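Local atomic coordinates of uncharacterized protein (Bacteroides fragilis, PDB entry 3NNG), a protein that is of unknown function but contains a calcium-bound F5/8 type C (discoidin-like) domain, a fold that in relatives often binds carbohydrates or other surface ligands. Residues R19-S25 / A39-G45; I47-F52 / T80-Y85; C62-L68 / K136-C142; N90-I96 / V112-F118. The protein carries 1 engineered substitution. All blocks are in the same frame, centred on the assembly; numbering follows the deposited sequence.

Interaction 1 (R19-S25 / A39-G45); sequences RSAWSVS and AHLAIDG. With CA (calcium ion), chain C.
R19, W22 and V24 close around the side chain of I43, tucking a calcium-carrying loop against the edge of the F5/8 type C beta-sandwich. One partner is a type I turn, R19 to W22, running into strand 23-25; the other is a short 3-10 turn and the loop that follows it. I43 holds CG1 between its own backbone N and carbonyl carbon (chi1 59°), which carries CD1 to within 3.6 Å of V24 CG1. Its second branch, CG2, goes to the indole and stops 4.0 Å from W22 CE3. R19 runs alongside I43, pointing the other way, with R19 CD 3.8 Å from I43 CB. Beyond that the arginine chain bends, and one face of the guanidinium settles over the carbonyl oxygen of I43. R19 NH2 ends up 3.5 Å from the backbone N of G45, a residue at positive phi. Lower down, V24 uses its other methyl, CG2, against A39 CB at 3.7 Å and against the start of H40.

The next shell fixes these groups. On the turn side, W22 N bonds back to R19 O, and R19 CG lies over a face of the indole. R19 NH1 forms a salt bridge with E153 OE1 and also donates to I154 O; because E153 OE2 is a calcium ligand, the arginine sits in the second shell of the metal. E46, T49 and A152 supply further ligands. From this loop the calcium takes L41 O at 2.4 Å and D44 OD1 at 2.6 Å.

Interaction 2 (I47-F52 / T80-Y85); sequences INTTWF and TKQSAY. With CA (calcium ion), chain C.
F52 lays one face of its ring over the methyl of A84, whose CB is 4.2 Å from the ring centroid and 25° off the normal, a CH-pi contact. This is loop packing at the calcium-bearing end of the F5/8 type C beta-sandwich: the run into strand 51-54 lies against the loop that leaves strand 71-79. Y85 adds a second aromatic, its CD2 3.6 Å from F52 CE2, with the two ring planes inclined at 48°. Y30 packs edge-to-face with F52 from elsewhere in the fold.

Q82 holds the A84-Y85 corner in shape. Its chain doubles back at chi2 (77°), bringing the amide beside the F52 ring, and OE1 then accepts from two backbone donors. The bond from Y85 N is 3.0 Å to Q82 OE1 and uses an in-plane lone pair, while A84 N comes in tilted from the carbonyl plane. Q82 NE2 returns a bond to Y85 O, so both ends of the amide are engaged and its rotation is fixed.

T50 wedges its CG2 methyl 3.6 Å from A84 CB. Farther along, I47 turns CD1 onto the T80 side chain, while its CG1 rests on K81 CE. S83 OG donates to I47 O at 2.9 Å, in the plane of the carbonyl, where a lone pair lies. The neighbouring T49 chelates the calcium through its backbone O at 2.5 Å and its side-chain OG1. Nearby, a water bridges the two backbones, donating to N48 O at 2.8 Å and to S83 O at 2.6 Å.

Interaction 3 (C62-L68 / K136-C142); sequences CWWNTVL and KEFRINC
W64 and I140 meet on the tightly packed face of two antiparallel strands in the F5/8 type C beta-sandwich, with W64 CB 3.9 Å from I140 CG2. T66 and F138 continue this buried side: the T66 methyl CG2 lies 3.8 Å from F138 CB, and F138 CD1 comes up to the edge of the W64 indole. Strand 148-159 closes over the layer through F151, I154 and L156, while W64 NE1 is hydrogen-bonded to A39 O. Between the strands the hydrogen-bonded pairs W64-I140 and T66-F138 each make two backbone bonds, and the pairs flanking them add CA-H...O contacts.

The other face, with W63, V67, E137, R139 and N141, is partly exposed and mostly carries longer or polar groups. Here the R139 guanidinium spreads flat on the W63 indole, its CZ 3.7 Å from the centroid of the six-membered ring and the planes only 10° apart, a cation-pi stack. The bend at R139 chi3 (-57°) folds the group down onto the ring. W63 NE1 finds E61, and E137 OE1 forms a salt bridge with R99, opposite which K136 and E137 make a classic beta bulge.

At that end the lysine curls back across the strand gap. L68 N donates to K136 O at 2.8 Å, and K136 NZ reaches L68 O at 2.9 Å, nearly along the C=O axis.

Interaction 4 (N90-I96 / V112-F118); sequences NLRSAEI and VLTFRNF
F115 O takes a nearly straight bond from the side chain of R92: NE to O is 2.8 Å, with 171° at the hydrogen, and the oxygen lies in the guanidinium plane. The same arginine's backbone answers in reverse, F115 N donating to R92 O, so these two residues are joined twice. Past F115, R92 NH2 donates to N117 OD1 at 2.8 Å; this bond is more bent, and the amide oxygen stands slightly off the guanidinium plane. Turns at chi2 and chi3 let a side chain that starts out away from the opposite segment swing its guanidinium back along it.

Hydrophobic groups fill in beside this polar grip. L91 CD1 touches F115 CE2 at 3.6 Å, and the F118 ring presents its edge to L91 O, with CE2 3.5 Å from that oxygen. N90 CB also packs on F118, 3.6 Å from its CD2. Farther along, A94 and L113 form a hydrogen-bonded pair with two backbone bonds, and I96 CG1 meets L113 CD2 at 3.8 Å, the two side chains standing roughly perpendicular. I96, L113 and F115 all also touch F77 of strand 71-79.

S93 OG hydrogen-bonds to T144 OG1, and R92 and S93 together face T144 as a classic beta bulge. The whole is the open end of the antiparallel beta hairpin 93-100/107-114, part of the F5/8 type C beta-sandwich.

How the interactions relate
From the N terminus, interaction 1 closes first, folding the stretch with helix 34-37 back on strand 23-26. Interaction 2 opens directly after it, and the two share the calcium; D44 OD2 also lies 2.6 Å from T49 OG1, a probable hydrogen bond. Interaction 3 begins inside the span of interaction 2 and ends far beyond it, so these two cross, meeting where W51 packs on W63 and W64. Interaction 4, the hairpin, falls wholly within the span of interaction 3. Across the sheet, strand 63-68 neighbours strand 23-26 of interaction 1, and strand 124-144 borders strand 93-100 of interaction 4, tying metal loops, central strands and hairpin together.

Interaction 1 (R19-S25 / A39-G45)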
# COMPACT_ATOMS: atom_id res chain seq x y z
N ARG A 19 -8.88 -8.88 -3.33
CA ARG A 19 -8.46 -8.47 -1.98
C ARG A 19 -9.42 -8.92 -0.87
O ARG A 19 -9.13 -8.77 0.32
CB ARG A 19 -8.28 -6.94 -1.93
CG ARG A 19 -7.21 -6.39 -2.88
CD ARG A 19 -7.26 -4.87 -3.01
NE ARG A 19 -8.52 -4.41 -3.59
CZ ARG A 19 -8.83 -3.14 -3.81
NH1 ARG A 19 -7.97 -2.15 -3.52
NH2 ARG A 19 -10.02 -2.84 -4.34
N SER A 20 -10.57 -9.46 -1.26
CA SER A 20 -11.66 -9.71 -0.32
C SER A 20 -11.32 -10.67 0.83
O SER A 20 -12.02 -10.69 1.83
CB SER A 20 -12.89 -10.24 -1.06
OG SER A 20 -12.62 -11.51 -1.62
N ALA A 21 -10.27 -11.46 0.68
CA ALA A 21 -9.89 -12.38 1.76
C ALA A 21 -8.57 -11.96 2.41
O ALA A 21 -8.04 -12.67 3.26
CB ALA A 21 -9.82 -13.84 1.25
N TRP A 22 -8.05 -10.82 1.99
CA TRP A 22 -6.90 -10.23 2.66
C TRP A 22 -7.18 -9.90 4.13
O TRP A 22 -8.32 -9.59 4.53
CB TRP A 22 -6.47 -8.95 1.94
CG TRP A 22 -5.78 -9.22 0.66
CD1 TRP A 22 -5.65 -10.44 0.01
CD2 TRP A 22 -5.12 -8.26 -0.17
NE1 TRP A 22 -4.95 -10.27 -1.17
CE2 TRP A 22 -4.62 -8.95 -1.30
CE3 TRP A 22 -4.91 -6.88 -0.06
CZ2 TRP A 22 -3.91 -8.30 -2.30
CZ3 TRP A 22 -4.22 -6.24 -1.06
CH2 TRP A 22 -3.72 -6.95 -2.16
N SER A 23 -6.13 -9.97 4.94
CA SER A 23 -6.21 -9.59 6.35
C SER A 23 -5.23 -8.43 6.53
O SER A 23 -4.01 -8.61 6.46
CB SER A 23 -5.83 -10.79 7.23
OG SER A 23 -5.91 -10.48 8.61
N VAL A 24 -5.76 -7.23 6.76
CA VAL A 24 -4.94 -6.03 6.69
C VAL A 24 -4.77 -5.36 8.05
O VAL A 24 -5.64 -5.48 8.92
CB VAL A 24 -5.54 -5.00 5.69
CG1 VAL A 24 -5.80 -5.66 4.34
CG2 VAL A 24 -6.82 -4.39 6.24
N SER A 25 -3.66 -4.66 8.23
CA SER A 25 -3.42 -3.90 9.47
C SER A 25 -2.51 -2.72 9.16
O SER A 25 -1.98 -2.62 8.06
CB SER A 25 -2.75 -4.79 10.52
OG SER A 25 -1.55 -5.35 10.01
N ALA A 39 -7.38 0.50 8.22
CA ALA A 39 -6.58 -0.12 7.17
C ALA A 39 -7.42 -0.71 6.03
O ALA A 39 -7.02 -0.64 4.86
CB ALA A 39 -5.67 -1.18 7.76
N HIS A 40 -8.57 -1.28 6.40
CA HIS A 40 -9.42 -2.01 5.45
C HIS A 40 -10.02 -1.05 4.43
O HIS A 40 -10.39 -1.45 3.33
CB HIS A 40 -10.54 -2.74 6.21
CG HIS A 40 -11.46 -1.83 6.95
ND1 HIS A 40 -11.16 -1.31 8.20
CD2 HIS A 40 -12.67 -1.32 6.62
CE1 HIS A 40 -12.14 -0.54 8.60
NE2 HIS A 40 -13.08 -0.52 7.66
N LEU A 41 -10.11 0.22 4.79
CA LEU A 41 -10.63 1.21 3.85
C LEU A 41 -9.71 1.42 2.66
O LEU A 41 -10.14 1.93 1.64
CB LEU A 41 -10.93 2.55 4.54
CG LEU A 41 -11.99 2.50 5.65
CD1 LEU A 41 -12.14 3.85 6.32
CD2 LEU A 41 -13.34 2.02 5.13
N ALA A 42 -8.44 1.02 2.76
CA ALA A 42 -7.55 1.11 1.60
C ALA A 42 -7.80 0.03 0.53
O ALA A 42 -7.25 0.11 -0.57
CB ALA A 42 -6.09 1.06 2.05
N ILE A 43 -8.59 -0.99 0.86
CA ILE A 43 -8.82 -2.09 -0.09
C ILE A 43 -10.30 -2.38 -0.35
O ILE A 43 -10.67 -3.51 -0.65
CB ILE A 43 -8.12 -3.40 0.37
CG1 ILE A 43 -8.63 -3.83 1.75
CG2 ILE A 43 -6.58 -3.22 0.39
CD1 ILE A 43 -8.49 -5.32 2.01
N ASP A 44 -11.15 -1.36 -0.24
CA ASP A 44 -12.59 -1.59 -0.39
C ASP A 44 -13.15 -1.18 -1.75
O ASP A 44 -14.35 -1.31 -2.00
CB ASP A 44 -13.38 -0.93 0.75
CG ASP A 44 -13.28 0.59 0.73
OD1 ASP A 44 -12.72 1.13 -0.25
OD2 ASP A 44 -13.76 1.23 1.69
N GLY A 45 -12.28 -0.71 -2.64
CA GLY A 45 -12.67 -0.36 -3.99
C GLY A 45 -13.20 1.05 -4.17
O GLY A 45 -13.60 1.42 -5.27
CA CA C . -11.01 3.10 -0.24

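Interaction 2 (I47-F52 / T80-Y85)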
# COMPACT_ATOMS: atom_id res chain seq x y z
N ILE A 47 -12.80 5.27 -3.83
CA ILE A 47 -11.80 6.34 -3.73
C ILE A 47 -12.06 7.27 -2.54
O ILE A 47 -11.14 7.87 -1.98
CB ILE A 47 -11.68 7.16 -5.05
CG1 ILE A 47 -10.47 8.10 -4.99
CG2 ILE A 47 -12.99 7.93 -5.36
CD1 ILE A 47 -9.13 7.42 -5.26
N ASN A 48 -13.32 7.34 -2.12
CA ASN A 48 -13.71 8.30 -1.09
C ASN A 48 -13.59 7.79 0.34
O ASN A 48 -13.91 8.51 1.27
CB ASN A 48 -15.11 8.84 -1.36
CG ASN A 48 -15.10 9.90 -2.45
OD1 ASN A 48 -14.39 10.90 -2.34
ND2 ASN A 48 -15.88 9.69 -3.51
N THR A 49 -13.13 6.56 0.50
CA THR A 49 -12.80 6.07 1.83
C THR A 49 -11.30 5.83 1.85
O THR A 49 -10.73 5.37 0.86
CB THR A 49 -13.55 4.78 2.17
OG1 THR A 49 -13.19 3.78 1.22
CG2 THR A 49 -15.08 5.01 2.11
N THR A 50 -10.64 6.14 2.95
CA THR A 50 -9.20 6.06 2.91
C THR A 50 -8.62 5.60 4.24
O THR A 50 -9.19 5.85 5.31
CB THR A 50 -8.60 7.44 2.55
OG1 THR A 50 -7.18 7.34 2.45
CG2 THR A 50 -8.97 8.44 3.63
N TRP A 51 -7.48 4.92 4.15
CA TRP A 51 -6.61 4.73 5.29
C TRP A 51 -5.86 6.04 5.51
O TRP A 51 -5.41 6.68 4.56
CB TRP A 51 -5.61 3.59 5.04
CG TRP A 51 -4.58 3.49 6.11
CD1 TRP A 51 -4.80 3.24 7.44
CD2 TRP A 51 -3.15 3.64 5.97
NE1 TRP A 51 -3.61 3.22 8.12
CE2 TRP A 51 -2.59 3.46 7.25
CE3 TRP A 51 -2.31 3.89 4.88
CZ2 TRP A 51 -1.20 3.55 7.47
CZ3 TRP A 51 -0.94 3.98 5.10
CH2 TRP A 51 -0.40 3.80 6.39
N PHE A 52 -5.75 6.47 6.76
CA PHE A 52 -5.05 7.71 7.04
C PHE A 52 -4.42 7.58 8.41
O PHE A 52 -5.02 6.98 9.31
CB PHE A 52 -5.99 8.91 6.98
CG PHE A 52 -5.28 10.24 6.93
CD1 PHE A 52 -4.68 10.68 5.75
CD2 PHE A 52 -5.22 11.05 8.06
CE1 PHE A 52 -4.01 11.92 5.70
CE2 PHE A 52 -4.56 12.30 8.02
CZ PHE A 52 -3.95 12.73 6.84
N THR A 80 -3.35 5.30 -4.60
CA THR A 80 -4.02 6.53 -5.03
C THR A 80 -3.75 7.65 -4.03
O THR A 80 -3.03 7.45 -3.05
CB THR A 80 -5.55 6.33 -5.09
OG1 THR A 80 -6.04 5.98 -3.79
CG2 THR A 80 -5.92 5.19 -6.09
N LYS A 81 -4.31 8.83 -4.27
CA LYS A 81 -4.38 9.84 -3.22
C LYS A 81 -5.05 9.23 -1.98
O LYS A 81 -5.75 8.22 -2.07
CB LYS A 81 -5.23 11.02 -3.69
CG LYS A 81 -6.67 10.63 -4.04
CD LYS A 81 -7.53 11.88 -4.21
CE LYS A 81 -8.96 11.52 -4.57
NZ LYS A 81 -9.81 12.72 -4.72
N GLN A 82 -4.84 9.85 -0.83
CA GLN A 82 -5.75 9.65 0.30
C GLN A 82 -6.83 10.72 0.15
O GLN A 82 -6.58 11.78 -0.44
CB GLN A 82 -5.04 9.80 1.65
CG GLN A 82 -4.20 11.06 1.82
CD GLN A 82 -5.04 12.31 2.10
OE1 GLN A 82 -6.05 12.24 2.80
NE2 GLN A 82 -4.61 13.45 1.56
N SER A 83 -8.01 10.46 0.69
CA SER A 83 -9.13 11.38 0.49
C SER A 83 -9.69 11.90 1.81
O SER A 83 -10.85 12.25 1.89
CB SER A 83 -10.25 10.71 -0.31
OG SER A 83 -10.66 9.50 0.32
N ALA A 84 -8.85 11.94 2.84
CA ALA A 84 -9.27 12.42 4.16
C ALA A 84 -9.03 13.91 4.29
O ALA A 84 -9.88 14.65 4.81
CB ALA A 84 -8.51 11.67 5.25
N TYR A 85 -7.87 14.35 3.81
CA TYR A 85 -7.46 15.74 3.92
C TYR A 85 -6.71 16.20 2.68
O TYR A 85 -6.61 15.47 1.69
CB TYR A 85 -6.60 15.93 5.17
CG TYR A 85 -7.35 15.70 6.47
CD1 TYR A 85 -8.13 16.71 7.04
CD2 TYR A 85 -7.26 14.49 7.14
CE1 TYR A 85 -8.81 16.51 8.23
CE2 TYR A 85 -7.94 14.28 8.33
CZ TYR A 85 -8.70 15.30 8.88
OH TYR A 85 -9.37 15.10 10.07
CA CA C . -11.01 3.10 -0.24
O HOH W 1 -13.05 10.99 2.30

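Interaction 3 (C62-L68 / K136-C142)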
# COMPACT_ATOMS: atom_id res chain seq x y z
N CYS A 62 5.16 4.39 10.40
CA CYS A 62 4.02 4.63 9.51
C CYS A 62 3.98 3.56 8.44
O CYS A 62 4.82 3.53 7.54
CB CYS A 62 4.16 6.01 8.85
SG CYS A 62 2.74 6.47 7.81
N TRP A 63 3.00 2.66 8.53
CA TRP A 63 2.98 1.52 7.62
C TRP A 63 1.60 0.87 7.47
O TRP A 63 0.71 1.04 8.31
CB TRP A 63 4.03 0.48 8.03
CG TRP A 63 3.88 0.00 9.46
CD1 TRP A 63 4.54 0.48 10.56
CD2 TRP A 63 3.02 -1.04 9.93
NE1 TRP A 63 4.13 -0.20 11.69
CE2 TRP A 63 3.20 -1.14 11.33
CE3 TRP A 63 2.09 -1.90 9.31
CZ2 TRP A 63 2.49 -2.06 12.11
CZ3 TRP A 63 1.39 -2.81 10.09
CH2 TRP A 63 1.60 -2.89 11.47
N TRP A 64 1.43 0.16 6.36
CA TRP A 64 0.20 -0.56 6.07
C TRP A 64 0.61 -1.97 5.60
O TRP A 64 1.60 -2.14 4.89
CB TRP A 64 -0.63 0.18 5.01
CG TRP A 64 -1.96 -0.46 4.63
CD1 TRP A 64 -3.22 -0.11 5.06
CD2 TRP A 64 -2.14 -1.55 3.71
NE1 TRP A 64 -4.17 -0.91 4.46
CE2 TRP A 64 -3.54 -1.81 3.65
CE3 TRP A 64 -1.26 -2.32 2.94
CZ2 TRP A 64 -4.06 -2.82 2.84
CZ3 TRP A 64 -1.79 -3.33 2.13
CH2 TRP A 64 -3.18 -3.57 2.09
N ASN A 65 -0.13 -2.98 6.04
CA ASN A 65 0.30 -4.36 5.89
C ASN A 65 -0.88 -5.23 5.47
O ASN A 65 -2.01 -4.99 5.91
CB ASN A 65 0.85 -4.88 7.22
CG ASN A 65 1.46 -6.27 7.10
OD1 ASN A 65 0.77 -7.29 7.19
ND2 ASN A 65 2.77 -6.31 6.91
N THR A 66 -0.62 -6.21 4.60
CA THR A 66 -1.64 -7.20 4.26
C THR A 66 -1.09 -8.62 4.30
O THR A 66 0.00 -8.91 3.78
CB THR A 66 -2.30 -6.91 2.88
OG1 THR A 66 -3.31 -7.90 2.62
CG2 THR A 66 -1.26 -6.95 1.75
N VAL A 67 -1.83 -9.51 4.95
CA VAL A 67 -1.62 -10.94 4.82
C VAL A 67 -2.50 -11.41 3.66
O VAL A 67 -3.72 -11.31 3.74
CB VAL A 67 -2.03 -11.70 6.10
CG1 VAL A 67 -1.56 -13.15 6.03
CG2 VAL A 67 -1.48 -11.01 7.34
N LEU A 68 -1.88 -11.88 2.59
CA LEU A 68 -2.63 -12.38 1.44
C LEU A 68 -3.14 -13.77 1.77
O LEU A 68 -2.44 -14.54 2.42
CB LEU A 68 -1.74 -12.42 0.19
CG LEU A 68 -1.28 -11.06 -0.38
CD1 LEU A 68 -0.30 -10.34 0.54
CD2 LEU A 68 -0.67 -11.20 -1.78
N LYS A 136 3.46 -13.87 0.61
CA LYS A 136 2.32 -14.18 1.50
C LYS A 136 1.91 -12.96 2.32
O LYS A 136 0.74 -12.80 2.66
CB LYS A 136 2.65 -15.36 2.43
CG LYS A 136 1.48 -15.85 3.32
CD LYS A 136 0.27 -16.18 2.48
CE LYS A 136 -0.71 -17.11 3.20
NZ LYS A 136 -1.49 -16.48 4.29
N GLU A 137 2.88 -12.10 2.63
CA GLU A 137 2.62 -10.88 3.38
C GLU A 137 3.35 -9.67 2.74
O GLU A 137 4.49 -9.80 2.29
CB GLU A 137 3.08 -11.08 4.84
CG GLU A 137 2.49 -10.11 5.83
CD GLU A 137 2.64 -10.59 7.28
OE1 GLU A 137 3.28 -11.66 7.48
OE2 GLU A 137 2.13 -9.90 8.20
N PHE A 138 2.70 -8.52 2.70
CA PHE A 138 3.23 -7.32 2.06
C PHE A 138 3.10 -6.16 3.03
O PHE A 138 2.02 -5.95 3.59
CB PHE A 138 2.43 -7.04 0.78
CG PHE A 138 2.71 -5.69 0.13
CD1 PHE A 138 2.11 -4.54 0.59
CD2 PHE A 138 3.51 -5.60 -1.01
CE1 PHE A 138 2.33 -3.31 -0.02
CE2 PHE A 138 3.74 -4.39 -1.63
CZ PHE A 138 3.14 -3.23 -1.14
N ARG A 139 4.18 -5.42 3.23
CA ARG A 139 4.14 -4.20 4.04
C ARG A 139 4.68 -3.00 3.27
O ARG A 139 5.72 -3.10 2.61
CB ARG A 139 4.92 -4.35 5.35
CG ARG A 139 4.74 -3.13 6.31
CD ARG A 139 5.17 -3.45 7.76
NE ARG A 139 4.45 -4.60 8.31
CZ ARG A 139 4.37 -4.88 9.61
NH1 ARG A 139 4.96 -4.10 10.51
NH2 ARG A 139 3.70 -5.95 10.02
N ILE A 140 4.00 -1.87 3.38
CA ILE A 140 4.54 -0.63 2.85
C ILE A 140 4.85 0.37 3.97
O ILE A 140 3.95 0.85 4.66
CB ILE A 140 3.62 -0.02 1.75
CG1 ILE A 140 4.21 1.29 1.21
CG2 ILE A 140 2.20 0.17 2.26
CD1 ILE A 140 3.51 1.79 -0.07
N ASN A 141 6.13 0.65 4.17
CA ASN A 141 6.57 1.65 5.14
C ASN A 141 6.63 3.02 4.47
O ASN A 141 7.48 3.25 3.60
CB ASN A 141 7.95 1.28 5.71
CG ASN A 141 7.90 0.03 6.58
OD1 ASN A 141 7.09 -0.05 7.51
ND2 ASN A 141 8.75 -0.95 6.28
N CYS A 142 5.72 3.91 4.87
CA CYS A 142 5.58 5.22 4.26
C CYS A 142 6.60 6.16 4.86
O CYS A 142 6.62 6.38 6.07
CB CYS A 142 4.15 5.75 4.45
SG CYS A 142 2.94 4.59 3.71
O HOH W 2 7.89 4.27 7.33

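Interaction 4 (N90-I96 / V112-F118)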
# COMPACT_ATOMS: atom_id res chain seq x y z
N ASN A 90 -0.91 13.35 0.57
CA ASN A 90 -0.77 12.17 -0.28
C ASN A 90 0.64 11.60 -0.14
O ASN A 90 1.59 12.34 0.13
CB ASN A 90 -1.04 12.52 -1.74
CG ASN A 90 -2.48 12.91 -2.00
OD1 ASN A 90 -2.79 13.50 -3.04
ND2 ASN A 90 -3.38 12.56 -1.08
N LEU A 91 0.77 10.29 -0.35
CA LEU A 91 2.03 9.58 -0.20
C LEU A 91 3.06 10.07 -1.21
O LEU A 91 2.76 10.18 -2.40
CB LEU A 91 1.81 8.09 -0.44
CG LEU A 91 2.53 7.00 0.35
CD1 LEU A 91 2.69 5.76 -0.52
CD2 LEU A 91 3.86 7.43 0.94
N ARG A 92 4.27 10.33 -0.75
CA ARG A 92 5.34 10.88 -1.56
C ARG A 92 6.43 9.82 -1.81
O ARG A 92 6.90 9.64 -2.94
CB ARG A 92 5.96 12.06 -0.83
CG ARG A 92 6.15 13.29 -1.63
CD ARG A 92 6.88 13.02 -2.92
NE ARG A 92 6.03 13.42 -4.03
CZ ARG A 92 5.54 14.64 -4.19
NH1 ARG A 92 5.82 15.59 -3.32
NH2 ARG A 92 4.77 14.91 -5.24
N SER A 93 6.85 9.13 -0.75
CA SER A 93 7.86 8.08 -0.89
C SER A 93 7.64 6.93 0.10
O SER A 93 7.17 7.13 1.21
CB SER A 93 9.27 8.66 -0.72
OG SER A 93 9.42 9.27 0.55
N ALA A 94 7.99 5.72 -0.32
CA ALA A 94 7.76 4.55 0.53
C ALA A 94 8.81 3.51 0.28
O ALA A 94 9.49 3.52 -0.75
CB ALA A 94 6.37 3.94 0.27
N GLU A 95 8.90 2.59 1.23
CA GLU A 95 9.74 1.41 1.13
C GLU A 95 8.85 0.18 1.32
O GLU A 95 7.88 0.22 2.09
CB GLU A 95 10.82 1.45 2.20
CG GLU A 95 11.95 0.49 1.97
CD GLU A 95 13.30 1.17 1.97
OE1 GLU A 95 13.41 2.26 2.58
OE2 GLU A 95 14.25 0.62 1.36
N ILE A 96 9.17 -0.90 0.62
CA ILE A 96 8.37 -2.12 0.63
C ILE A 96 9.13 -3.28 1.27
O ILE A 96 10.30 -3.49 0.99
CB ILE A 96 7.99 -2.54 -0.81
CG1 ILE A 96 7.06 -1.51 -1.46
CG2 ILE A 96 7.36 -3.92 -0.82
CD1 ILE A 96 5.79 -1.25 -0.68
N VAL A 112 13.79 2.78 -2.81
CA VAL A 112 12.73 3.69 -2.39
C VAL A 112 11.79 3.95 -3.57
O VAL A 112 12.23 4.29 -4.65
CB VAL A 112 13.30 5.04 -1.90
CG1 VAL A 112 12.18 6.05 -1.70
CG2 VAL A 112 14.11 4.86 -0.62
N LEU A 113 10.48 3.76 -3.37
CA LEU A 113 9.52 4.13 -4.40
C LEU A 113 9.07 5.57 -4.16
O LEU A 113 8.76 5.94 -3.02
CB LEU A 113 8.31 3.19 -4.41
CG LEU A 113 8.51 1.69 -4.71
CD1 LEU A 113 9.43 1.49 -5.91
CD2 LEU A 113 9.07 0.98 -3.52
N THR A 114 9.05 6.37 -5.23
CA THR A 114 8.67 7.78 -5.18
C THR A 114 7.46 8.02 -6.07
O THR A 114 7.36 7.46 -7.15
CB THR A 114 9.81 8.68 -5.68
OG1 THR A 114 10.90 8.61 -4.75
CG2 THR A 114 9.35 10.12 -5.80
N PHE A 115 6.54 8.86 -5.61
CA PHE A 115 5.31 9.14 -6.35
C PHE A 115 5.23 10.61 -6.69
O PHE A 115 5.70 11.45 -5.93
CB PHE A 115 4.09 8.71 -5.53
CG PHE A 115 4.10 7.26 -5.17
CD1 PHE A 115 3.72 6.29 -6.10
CD2 PHE A 115 4.56 6.84 -3.93
CE1 PHE A 115 3.77 4.96 -5.78
CE2 PHE A 115 4.61 5.49 -3.61
CZ PHE A 115 4.21 4.56 -4.53
N ARG A 116 4.63 10.93 -7.83
CA ARG A 116 4.38 12.32 -8.20
C ARG A 116 3.03 12.76 -7.67
O ARG A 116 2.31 11.98 -7.05
CB ARG A 116 4.38 12.50 -9.72
CG ARG A 116 5.31 11.57 -10.49
CD ARG A 116 5.65 12.15 -11.86
NE ARG A 116 5.97 11.14 -12.86
CZ ARG A 116 6.94 10.23 -12.75
NH1 ARG A 116 7.69 10.18 -11.66
NH2 ARG A 116 7.15 9.36 -13.73
N ASN A 117 2.67 14.01 -7.93
CA ASN A 117 1.33 14.49 -7.60
C ASN A 117 0.27 13.62 -8.27
O ASN A 117 0.33 13.37 -9.48
CB ASN A 117 1.17 15.95 -7.99
CG ASN A 117 2.03 16.87 -7.15
OD1 ASN A 117 2.66 16.42 -6.18
ND2 ASN A 117 2.08 18.14 -7.51
N PHE A 118 -0.69 13.17 -7.48
CA PHE A 118 -1.76 12.34 -7.99
C PHE A 118 -2.72 13.17 -8.85
O PHE A 118 -2.88 14.37 -8.63
CB PHE A 118 -2.50 11.66 -6.84
CG PHE A 118 -1.65 10.64 -6.12
CD1 PHE A 118 -1.62 9.32 -6.54
CD2 PHE A 118 -0.87 11.02 -5.04
CE1 PHE A 118 -0.83 8.38 -5.89
CE2 PHE A 118 -0.07 10.09 -4.39
CZ PHE A 118 -0.05 8.77 -4.82
O HOH W 3 2.95 12.27 -4.20